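PDB 4PW0: Alpha/beta hydrolase fold protein from Chitinophaga pinensis, which probably acts as a hydrolase of the alpha/beta hydrolase fold, although its substrate is not established. Local coordinates for residues V74-M88 with D192-A206. Numbering follows the deposited sequence. Where two conformers were deposited one is given.
Sequences VGLSSGTTPDNVAAM and DQDASAQAIGAQLTA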
ATOM      1  N   VAL A  74     -16.329 -24.213  14.644  1.00 18.42           N
ATOM      2  CA  VAL A  74     -15.274 -23.406  15.281  1.00 18.09           C
ATOM      3  C   VAL A  74     -15.841 -22.715  16.521  1.00 19.11           C
ATOM      4  O   VAL A  74     -16.843 -22.028  16.434  1.00 19.88           O
ATOM      5  CB  VAL A  74     -14.751 -22.352  14.290  1.00 17.39           C
ATOM      6  CG1 VAL A  74     -13.668 -21.490  14.944  1.00 19.95           C
ATOM      7  CG2 VAL A  74     -14.196 -23.032  13.070  1.00 19.41           C
ATOM      8  N   GLY A  75     -15.176 -22.862  17.663  1.00 20.09           N
ATOM      9  CA  GLY A  75     -15.551 -22.093  18.851  1.00 23.74           C
ATOM     10  C   GLY A  75     -16.979 -22.429  19.258  1.00 22.32           C
ATOM     11  O   GLY A  75     -17.368 -23.614  19.265  1.00 21.52           O
ATOM     12  N   LEU A  76     -17.750 -21.376  19.486  1.00 20.65           N
ATOM     13  CA  LEU A  76     -19.161 -21.549  19.920  1.00 21.81           C
ATOM     14  C   LEU A  76     -20.105 -21.953  18.781  1.00 21.63           C
ATOM     15  O   LEU A  76     -21.288 -22.235  19.034  1.00 25.77           O
ATOM     16  CB  LEU A  76     -19.654 -20.280  20.600  1.00 24.23           C
ATOM     17  CG  LEU A  76     -19.190 -20.118  22.037  1.00 27.73           C
ATOM     18  CD1 LEU A  76     -19.355 -18.645  22.426  1.00 26.90           C
ATOM     19  CD2 LEU A  76     -19.908 -21.096  22.984  1.00 29.57           C
ATOM     20  N   SER A  77     -19.643 -22.000  17.527  1.00 20.68           N
ATOM     21  CA  SER A  77     -20.468 -22.594  16.487  1.00 19.67           C
ATOM     22  C   SER A  77     -20.489 -24.105  16.591  1.00 21.33           C
ATOM     23  O   SER A  77     -19.471 -24.782  16.801  1.00 22.46           O
ATOM     24  CB  SER A  77     -20.016 -22.162  15.094  1.00 19.76           C
ATOM     25  OG  SER A  77     -20.273 -20.803  14.944  1.00 19.62           O
ATOM     26  N   SER A  78     -21.670 -24.671  16.398  1.00 22.73           N
ATOM     27  CA  SER A  78     -21.798 -26.115  16.502  1.00 23.38           C
ATOM     28  C   SER A  78     -21.348 -26.838  15.220  1.00 21.44           C
ATOM     29  O   SER A  78     -21.053 -26.195  14.188  1.00 22.92           O
ATOM     30  CB  SER A  78     -23.260 -26.501  16.843  1.00 25.36           C
ATOM     31  OG  SER A  78     -24.101 -26.356  15.714  1.00 26.12           O
ATOM     32  N   GLY A  79     -21.372 -28.152  15.297  1.00 23.73           N
ATOM     33  CA  GLY A  79     -21.155 -28.991  14.157  1.00 23.15           C
ATOM     34  C   GLY A  79     -19.696 -29.380  13.921  1.00 22.02           C
ATOM     35  O   GLY A  79     -18.831 -29.193  14.793  1.00 23.41           O
ATOM     36  N   THR A  80     -19.471 -29.929  12.752  1.00 23.11           N
ATOM     37  CA  THR A  80     -18.214 -30.535  12.324  1.00 23.32           C
ATOM     38  C   THR A  80     -17.594 -29.606  11.288  1.00 22.37           C
ATOM     39  O   THR A  80     -18.218 -29.254  10.315  1.00 21.95           O
ATOM     40  CB  THR A  80     -18.501 -31.888  11.660  1.00 24.76           C
ATOM     41  OG1 THR A  80     -19.071 -32.761  12.626  1.00 30.45           O
ATOM     42  CG2 THR A  80     -17.241 -32.558  11.169  1.00 27.00           C
ATOM     43  N   THR A  81     -16.381 -29.139  11.550  1.00 20.49           N
ATOM     44  CA  THR A  81     -15.681 -28.312  10.565  1.00 18.35           C
ATOM     45  C   THR A  81     -15.289 -29.192   9.374  1.00 18.20           C
ATOM     46  O   THR A  81     -14.686 -30.242   9.565  1.00 18.94           O
ATOM     47  CB  THR A  81     -14.407 -27.743  11.223  1.00 18.73           C
ATOM     48  OG1 THR A  81     -14.743 -27.011  12.400  1.00 18.53           O
ATOM     49  CG2 THR A  81     -13.609 -26.861  10.254  1.00 19.25           C
ATOM     50  N   PRO A  82     -15.622 -28.744   8.146  1.00 19.13           N
ATOM     51  CA  PRO A  82     -15.222 -29.574   6.981  1.00 19.00           C
ATOM     52  C   PRO A  82     -13.735 -29.399   6.626  1.00 18.74           C
ATOM     53  O   PRO A  82     -13.094 -28.479   7.139  1.00 19.60           O
ATOM     54  CB  PRO A  82     -16.085 -29.022   5.867  1.00 20.54           C
ATOM     55  CG  PRO A  82     -16.252 -27.567   6.227  1.00 20.31           C
ATOM     56  CD  PRO A  82     -16.326 -27.517   7.722  1.00 20.48           C
ATOM     57  N   ASP A  83     -13.220 -30.291   5.790  1.00 19.34           N
ATOM     58  CA  ASP A  83     -11.786 -30.396   5.574  1.00 19.66           C
ATOM     59  C   ASP A  83     -11.249 -29.616   4.373  1.00 17.83           C
ATOM     60  O   ASP A  83     -10.118 -29.842   3.951  1.00 19.51           O
ATOM     61  CB  ASP A  83     -11.344 -31.871   5.517  1.00 21.02           C
ATOM     62  CG  ASP A  83     -11.761 -32.574   4.258  1.00 22.16           C
ATOM     63  OD1 ASP A  83     -12.425 -31.976   3.399  1.00 22.38           O
ATOM     64  OD2 ASP A  83     -11.412 -33.789   4.135  1.00 26.03           O
ATOM     65  N   ASN A  84     -12.061 -28.712   3.831  1.00 17.20           N
ATOM     66  CA  ASN A  84     -11.713 -28.028   2.599  1.00 18.21           C
ATOM     67  C   ASN A  84     -12.358 -26.647   2.528  1.00 16.93           C
ATOM     68  O   ASN A  84     -13.473 -26.410   3.029  1.00 18.20           O
ATOM     69  CB  ASN A  84     -12.141 -28.903   1.397  1.00 20.43           C
ATOM     70  CG  ASN A  84     -13.645 -29.121   1.298  1.00 20.79           C
ATOM     71  OD1 ASN A  84     -14.354 -28.413   0.590  1.00 21.35           O
ATOM     72  ND2 ASN A  84     -14.142 -30.087   2.063  1.00 20.77           N
ATOM     73  N   VAL A  85     -11.665 -25.748   1.818  1.00 17.35           N
ATOM     74  CA  VAL A  85     -12.114 -24.372   1.669  1.00 17.79           C
ATOM     75  C   VAL A  85     -13.469 -24.270   0.966  1.00 17.35           C
ATOM     76  O   VAL A  85     -14.290 -23.420   1.335  1.00 18.00           O
ATOM     77  CB  VAL A  85     -11.030 -23.514   0.967  1.00 17.27           C
ATOM     78  CG1 VAL A  85     -11.596 -22.191   0.495  1.00 17.98           C
ATOM     79  CG2 VAL A  85      -9.837 -23.301   1.915  1.00 19.19           C
ATOM     80  N   ALA A  86     -13.708 -25.093  -0.061  1.00 18.02           N
ATOM     81  CA  ALA A  86     -14.957 -24.969  -0.763  1.00 18.93           C
ATOM     82  C   ALA A  86     -16.154 -25.170   0.156  1.00 19.27           C
ATOM     83  O   ALA A  86     -17.136 -24.431   0.063  1.00 19.50           O
ATOM     84  CB  ALA A  86     -15.012 -25.956  -1.940  1.00 20.46           C
ATOM     85  N   ALA A  87     -16.083 -26.175   1.017  1.00 18.99           N
ATOM     86  CA  ALA A  87     -17.167 -26.412   1.978  1.00 18.71           C
ATOM     87  C   ALA A  87     -17.293 -25.311   3.022  1.00 19.59           C
ATOM     88  O   ALA A  87     -18.369 -24.915   3.413  1.00 20.11           O
ATOM     89  CB  ALA A  87     -16.999 -27.775   2.643  1.00 20.63           C
HETATM   90  N   MSE A  88     -16.132 -24.802   3.475  1.00 17.88           N
HETATM   91  CA  MSE A  88     -16.188 -23.666   4.403  1.00 17.90           C
HETATM   92  C   MSE A  88     -16.835 -22.455   3.819  1.00 17.85           C
HETATM   93  O   MSE A  88     -17.513 -21.686   4.514  1.00 18.26           O
HETATM   94  CB  MSE A  88     -14.777 -23.293   4.853  1.00 16.98           C
HETATM   95  CG  MSE A  88     -14.113 -24.408   5.661  1.00 17.99           C
HETATM   96 SE   MSE A  88     -12.278 -23.882   6.142  0.65 19.14          SE
HETATM   97  CE  MSE A  88     -11.750 -25.542   6.936  1.00 19.16           C
ATOM     98  N   ASP A 192     -15.457 -16.158  23.536  1.00 22.96           N
ATOM     99  CA  ASP A 192     -15.702 -17.356  22.756  1.00 24.85           C
ATOM    100  C   ASP A 192     -14.967 -18.546  23.393  1.00 23.34           C
ATOM    101  O   ASP A 192     -14.087 -18.360  24.268  1.00 29.04           O
ATOM    102  CB  ASP A 192     -15.215 -17.087  21.335  1.00 21.73           C
ATOM    103  CG  ASP A 192     -15.816 -17.977  20.298  1.00 22.53           C
ATOM    104  OD1 ASP A 192     -16.530 -18.956  20.628  1.00 23.15           O
ATOM    105  OD2 ASP A 192     -15.569 -17.618  19.096  1.00 22.36           O
ATOM    106  N   GLN A 193     -15.387 -19.745  23.033  1.00 23.85           N
ATOM    107  CA  GLN A 193     -14.629 -20.950  23.288  0.60 25.45           C
ATOM    108  C   GLN A 193     -13.398 -20.980  22.374  1.00 26.29           C
ATOM    109  O   GLN A 193     -13.345 -20.286  21.394  1.00 26.31           O
ATOM    110  CB  GLN A 193     -15.477 -22.184  23.005  0.60 28.29           C
ATOM    111  CG  GLN A 193     -16.619 -22.427  23.974  0.60 28.10           C
ATOM    112  CD  GLN A 193     -17.408 -23.694  23.646  0.60 33.42           C
ATOM    113  OE1 GLN A 193     -17.191 -24.361  22.617  0.60 38.32           O
ATOM    114  NE2 GLN A 193     -18.319 -24.035  24.523  0.60 35.61           N
ATOM    115  N   ASP A 194     -12.435 -21.826  22.702  1.00 29.36           N
ATOM    116  CA  ASP A 194     -11.294 -22.060  21.813  1.00 26.79           C
ATOM    117  C   ASP A 194     -11.764 -22.837  20.601  1.00 21.95           C
ATOM    118  O   ASP A 194     -12.897 -23.364  20.566  1.00 21.32           O
ATOM    119  CB  ASP A 194     -10.183 -22.799  22.534  1.00 31.60           C
ATOM    120  CG  ASP A 194      -9.591 -22.000  23.686  1.00 43.33           C
ATOM    121  OD1 ASP A 194      -9.291 -20.770  23.515  1.00 43.69           O
ATOM    122  OD2 ASP A 194      -9.417 -22.651  24.746  1.00 53.14           O
ATOM    123  N   ALA A 195     -10.919 -22.956  19.573  0.60 19.12           N
ATOM    124  CA  ALA A 195     -11.393 -23.503  18.289  0.60 16.86           C
ATOM    125  C   ALA A 195     -11.985 -24.913  18.338  0.60 16.21           C
ATOM    126  O   ALA A 195     -12.901 -25.207  17.597  0.60 18.03           O
ATOM    127  CB  ALA A 195     -10.285 -23.489  17.262  0.60 17.70           C
ATOM    128  N   SER A 196     -11.380 -25.772  19.158  0.60 15.58           N
ATOM    129  CA  SER A 196     -11.638 -27.262  19.254  0.60 17.12           C
ATOM    130  C   SER A 196     -10.649 -28.056  18.412  0.60 16.87           C
ATOM    131  O   SER A 196     -10.279 -27.670  17.304  0.60 16.57           O
ATOM    132  CB  SER A 196     -13.097 -27.810  18.955  1.00 19.75           C
ATOM    133  OG  SER A 196     -13.347 -27.869  17.556  1.00 20.54           O
ATOM    134  N   ALA A 197     -10.266 -29.216  18.934  1.00 16.68           N
ATOM    135  CA  ALA A 197      -9.314 -30.064  18.251  1.00 17.05           C
ATOM    136  C   ALA A 197      -9.824 -30.446  16.884  1.00 16.01           C
ATOM    137  O   ALA A 197      -9.064 -30.414  15.896  1.00 16.83           O
ATOM    138  CB  ALA A 197      -9.055 -31.304  19.093  1.00 19.81           C
ATOM    139  N   GLN A 198     -11.097 -30.815  16.773  1.00 17.42           N
ATOM    140  CA  GLN A 198     -11.626 -31.223  15.476  1.00 18.18           C
ATOM    141  C   GLN A 198     -11.499 -30.095  14.444  1.00 17.51           C
ATOM    142  O   GLN A 198     -11.119 -30.315  13.292  1.00 18.00           O
ATOM    143  CB  GLN A 198     -13.069 -31.700  15.599  1.00 19.56           C
ATOM    144  CG  GLN A 198     -13.608 -32.342  14.331  1.00 20.46           C
ATOM    145  CD  GLN A 198     -14.078 -31.341  13.267  1.00 19.67           C
ATOM    146  OE1 GLN A 198     -14.589 -30.271  13.535  1.00 20.49           O
ATOM    147  NE2 GLN A 198     -13.948 -31.761  12.007  1.00 21.77           N
ATOM    148  N   ALA A 199     -11.845 -28.871  14.851  1.00 15.94           N
ATOM    149  CA  ALA A 199     -11.741 -27.741  13.940  1.00 16.19           C
ATOM    150  C   ALA A 199     -10.306 -27.503  13.501  1.00 15.77           C
ATOM    151  O   ALA A 199     -10.063 -27.220  12.319  1.00 16.76           O
ATOM    152  CB  ALA A 199     -12.322 -26.496  14.608  1.00 16.92           C
ATOM    153  N   ILE A 200      -9.373 -27.596  14.425  1.00 15.12           N
ATOM    154  CA  ILE A 200      -7.964 -27.350  14.107  1.00 15.20           C
ATOM    155  C   ILE A 200      -7.488 -28.379  13.074  1.00 16.54           C
ATOM    156  O   ILE A 200      -6.851 -28.018  12.093  1.00 15.54           O
ATOM    157  CB  ILE A 200      -7.063 -27.349  15.358  1.00 16.06           C
ATOM    158  CG1 ILE A 200      -7.489 -26.250  16.336  1.00 18.23           C
ATOM    159  CG2 ILE A 200      -5.596 -27.196  14.966  1.00 15.98           C
ATOM    160  CD1 ILE A 200      -6.873 -26.393  17.698  1.00 22.85           C
ATOM    161  N   GLY A 201      -7.820 -29.671  13.277  1.00 16.24           N
ATOM    162  CA  GLY A 201      -7.388 -30.690  12.309  1.00 15.89           C
ATOM    163  C   GLY A 201      -8.001 -30.494  10.939  1.00 15.85           C
ATOM    164  O   GLY A 201      -7.304 -30.638   9.917  1.00 17.37           O
ATOM    165  N   ALA A 202      -9.277 -30.104  10.888  1.00 16.61           N
ATOM    166  CA  ALA A 202      -9.933 -29.883   9.623  1.00 17.06           C
ATOM    167  C   ALA A 202      -9.290 -28.694   8.885  1.00 15.83           C
ATOM    168  O   ALA A 202      -9.064 -28.742   7.671  1.00 17.15           O
ATOM    169  CB  ALA A 202     -11.414 -29.630   9.841  1.00 18.46           C
ATOM    170  N   GLN A 203      -9.012 -27.630   9.628  1.00 15.34           N
ATOM    171  CA  GLN A 203      -8.370 -26.454   9.029  1.00 15.90           C
ATOM    172  C   GLN A 203      -6.966 -26.735   8.564  1.00 16.63           C
ATOM    173  O   GLN A 203      -6.594 -26.258   7.508  1.00 16.22           O
ATOM    174  CB  GLN A 203      -8.367 -25.286  10.012  1.00 15.67           C
ATOM    175  CG  GLN A 203      -9.748 -24.741  10.314  1.00 15.90           C
ATOM    176  CD  GLN A 203      -9.693 -23.618  11.311  1.00 16.91           C
ATOM    177  OE1 GLN A 203      -8.636 -23.277  11.838  1.00 19.61           O
ATOM    178  NE2 GLN A 203     -10.853 -23.032  11.591  1.00 18.81           N
ATOM    179  N   LEU A 204      -6.199 -27.508   9.318  1.00 15.18           N
ATOM    180  CA  LEU A 204      -4.843 -27.851   8.873  1.00 15.02           C
ATOM    181  C   LEU A 204      -4.894 -28.601   7.554  1.00 15.87           C
ATOM    182  O   LEU A 204      -4.111 -28.311   6.619  1.00 15.63           O
ATOM    183  CB  LEU A 204      -4.083 -28.636   9.959  1.00 15.76           C
ATOM    184  CG  LEU A 204      -2.597 -28.874   9.729  1.00 17.44           C
ATOM    185  CD1 LEU A 204      -1.867 -29.024  11.048  1.00 22.25           C
ATOM    186  CD2 LEU A 204      -2.345 -30.106   8.903  1.00 20.30           C
ATOM    187  N   THR A 205      -5.848 -29.510   7.436  1.00 16.40           N
ATOM    188  CA  THR A 205      -6.047 -30.237   6.196  1.00 17.27           C
ATOM    189  C   THR A 205      -6.421 -29.289   5.037  1.00 16.02           C
ATOM    190  O   THR A 205      -5.857 -29.344   3.936  1.00 17.37           O
ATOM    191  CB  THR A 205      -7.143 -31.314   6.366  1.00 17.51           C
ATOM    192  OG1 THR A 205      -6.782 -32.147   7.463  1.00 18.37           O
ATOM    193  CG2 THR A 205      -7.267 -32.156   5.112  1.00 19.33           C
ATOM    194  N   ALA A 206      -7.380 -28.394   5.305  1.00 15.77           N
ATOM    195  CA  ALA A 206      -7.883 -27.474   4.310  1.00 15.75           C
ATOM    196  C   ALA A 206      -6.777 -26.528   3.801  1.00 15.84           C
ATOM    197  O   ALA A 206      -6.695 -26.254   2.576  1.00 17.33           O
ATOM    198  CB  ALA A 206      -9.058 -26.687   4.849  1.00 17.83           C
TER
HETATM  199  O   HOH W   1     -15.833 -29.287  15.621  1.00 31.85           O
HETATM  200  O   HOH W   2      -9.012 -26.601   1.076  1.00 19.66           O
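Thr-81 N donates to Gln-198 OE1 at 2.9 Å, one half of a grip in which Gln-198 reads the backbone of Thr-81 at both ends of its amide. Bent at chi2 (-81°), the glutamine side chain also brings NE2 to 3.0 Å from Thr-81 O, in the carbonyl plane and almost straight at 170°. Thr-81 OG1, bonded to Lys-72 O, lies 3.3 Å from Ala-199 CB, and Thr-81 CG2 rests 3.6 Å from Ala-202 CB. At the other end, Leu-76 N-H donates a hydrogen bond to the syn lone pair of Asp-192 OD1 (2.9 Å, bent at 136°), and Asp-192 OD2 accepts from Leu-49 N. With the carboxylate of Asp-192 cut back to an alanine, Leu-76 N would probably keep little more than a weak bond to Asp-70, and Leu-49 N would lose its acceptor. The extended side chain of Met-88, a selenomethionine here, places CE 3.6 Å from Ala-206 CB. Residues 74-84, in the loop after strand 66-69 of the alpha/beta hydrolase fold, thus run beside loop 192-196 and then, from about Thr-81, along helix 197-212, one of the helices between strands 127-133 and 226-231; Met-88 and Gln-203 also touch helix 111-122, and Leu-76 packs on strand 24-31.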